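Local structure of vacuolar aminopeptidase 1 (Saccharomyces cerevisiae, 5JGF) at residues 39-44 and 72-77. The protein removes amino acids, preferably neutral or hydrophobic ones, from the N-terminus of peptides as a zinc-dependent vacuolar aminopeptidase of the M18 family. Sequence-based numbering, arbitrary orientation.
Sequences HNFKYL and AFILGK
Phe41 and Ile74 make the main apolar contact between 39-44 and 72-77. The CE2 corner of the Phe41 ring lies 3.8 Å from Ile74 CG1, and the neighbouring CZ comes within 4.1 Å of Ile74 CD1, so the ring rides obliquely along the longer arm of the isoleucine. CG1, anti to the carbonyl carbon of Ile74 (chi1 -52°), and CD1, anti to CA (chi2 172°), bring the end of that arm alongside the ring. A second, lighter apolar contact joins Leu44 and Phe73: Leu44 CD1 meets Phe73 CZ at 4.2 Å, the two side chains crossing at about a right angle. Phe73 starts away from 39-44, yet the far end of its ring returns to meet the leucine.

The carbonyl oxygen Phe73 O lies 3.8 Å from Phe41 CE2, a van der Waals approach to the ring.

Strand 58-65 separates strands 42-43 and 69-76 in the mixed sheet, so the contacts reach across an intervening strand. They lie on its two faces, near the 42-43 edge: Phe41 and Ile74 also meet Ala278 of helix 261-278, whereas Phe73 packs on Val316 and Ser320 of helix 312-324, as in the alpha/beta sandwich of zinc aminopeptidases. Just before Phe41, Asn40 closes helix 25-38 in a Schellman motif. An alanine at Phe41 would take away the ring and is likely to open a gap beside Ile74 and Ala278. Burial of hydrocarbon, mostly side-chain, thus joins the segments directly, while 58-65 supplies backbone hydrogen bonds to Lys42 and Leu44 on one side and Phe73 on the other.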
# COMPACT_ATOMS: atom_id res chain seq x y z
N HIS D 39 18.90 -64.09 4.27
CA HIS D 39 20.17 -64.16 3.57
C HIS D 39 21.35 -64.38 4.50
O HIS D 39 22.49 -64.02 4.20
CB HIS D 39 20.35 -62.92 2.70
CG HIS D 39 19.48 -62.94 1.48
ND1 HIS D 39 19.86 -63.55 0.30
CD2 HIS D 39 18.22 -62.50 1.28
CE1 HIS D 39 18.87 -63.49 -0.56
NE2 HIS D 39 17.86 -62.85 0.00
N ASN D 40 21.05 -64.98 5.65
CA ASN D 40 22.05 -65.34 6.64
C ASN D 40 22.87 -64.24 7.31
O ASN D 40 24.04 -64.44 7.61
CB ASN D 40 22.98 -66.39 6.04
CG ASN D 40 22.22 -67.58 5.48
OD1 ASN D 40 22.20 -67.82 4.27
ND2 ASN D 40 21.57 -68.34 6.37
N PHE D 41 22.25 -63.09 7.53
CA PHE D 41 22.93 -62.01 8.24
C PHE D 41 22.49 -62.23 9.68
O PHE D 41 21.31 -62.43 9.95
CB PHE D 41 22.46 -60.63 7.77
CG PHE D 41 23.14 -60.13 6.52
CD1 PHE D 41 22.90 -60.72 5.29
CD2 PHE D 41 24.03 -59.06 6.59
CE1 PHE D 41 23.52 -60.25 4.13
CE2 PHE D 41 24.66 -58.58 5.44
CZ PHE D 41 24.41 -59.18 4.21
N LYS D 42 23.44 -62.21 10.61
CA LYS D 42 23.13 -62.44 12.02
C LYS D 42 22.77 -61.16 12.75
O LYS D 42 23.52 -60.18 12.72
CB LYS D 42 24.33 -63.11 12.69
CG LYS D 42 24.21 -63.31 14.19
CD LYS D 42 25.52 -63.86 14.74
CE LYS D 42 25.51 -64.00 16.25
NZ LYS D 42 26.85 -64.40 16.75
N TYR D 43 21.62 -61.16 13.42
CA TYR D 43 21.19 -59.99 14.17
C TYR D 43 21.95 -59.84 15.48
O TYR D 43 22.11 -60.81 16.22
CB TYR D 43 19.69 -60.05 14.48
CG TYR D 43 19.25 -58.97 15.44
CD1 TYR D 43 19.12 -59.22 16.80
CD2 TYR D 43 19.01 -57.67 14.99
CE1 TYR D 43 18.76 -58.21 17.70
CE2 TYR D 43 18.65 -56.65 15.87
CZ TYR D 43 18.52 -56.93 17.22
OH TYR D 43 18.17 -55.93 18.09
N LEU D 44 22.42 -58.63 15.74
CA LEU D 44 23.16 -58.32 16.96
C LEU D 44 22.44 -57.20 17.70
O LEU D 44 22.11 -56.16 17.12
CB LEU D 44 24.57 -57.86 16.63
CG LEU D 44 25.49 -58.81 15.85
CD1 LEU D 44 26.83 -58.14 15.63
CD2 LEU D 44 25.66 -60.12 16.62
N ALA D 72 23.33 -52.89 8.32
CA ALA D 72 23.69 -54.23 7.90
C ALA D 72 25.13 -54.14 7.43
O ALA D 72 25.50 -53.19 6.74
CB ALA D 72 22.79 -54.69 6.76
N PHE D 73 25.95 -55.11 7.81
CA PHE D 73 27.34 -55.06 7.40
C PHE D 73 27.98 -56.43 7.17
O PHE D 73 27.53 -57.45 7.70
CB PHE D 73 28.17 -54.25 8.40
CG PHE D 73 28.08 -54.74 9.83
CD1 PHE D 73 29.12 -55.48 10.39
CD2 PHE D 73 26.98 -54.43 10.62
CE1 PHE D 73 29.07 -55.89 11.73
CE2 PHE D 73 26.92 -54.84 11.96
CZ PHE D 73 27.97 -55.57 12.51
N ILE D 74 29.02 -56.42 6.35
CA ILE D 74 29.77 -57.61 6.00
C ILE D 74 31.22 -57.31 6.34
O ILE D 74 31.81 -56.37 5.81
CB ILE D 74 29.66 -57.91 4.49
CG1 ILE D 74 28.19 -57.94 4.07
CG2 ILE D 74 30.33 -59.25 4.17
CD1 ILE D 74 27.98 -58.04 2.57
N LEU D 75 31.79 -58.12 7.24
CA LEU D 75 33.17 -57.93 7.67
C LEU D 75 34.02 -59.13 7.27
O LEU D 75 33.74 -60.26 7.66
CB LEU D 75 33.20 -57.75 9.19
CG LEU D 75 34.55 -57.60 9.91
CD1 LEU D 75 35.34 -56.44 9.34
CD2 LEU D 75 34.29 -57.39 11.39
N GLY D 76 35.06 -58.87 6.47
CA GLY D 76 35.92 -59.94 6.01
C GLY D 76 36.97 -60.36 7.01
O GLY D 76 37.52 -59.53 7.74
N LYS D 77 37.27 -61.66 7.05
CA LYS D 77 38.26 -62.20 7.96
C LYS D 77 39.61 -61.52 7.77
O LYS D 77 40.37 -61.35 8.73
CB LYS D 77 38.41 -63.70 7.74
CG LYS D 77 39.52 -64.35 8.56
CD LYS D 77 39.64 -65.83 8.24
CE LYS D 77 40.82 -66.47 8.96
NZ LYS D 77 41.00 -67.89 8.56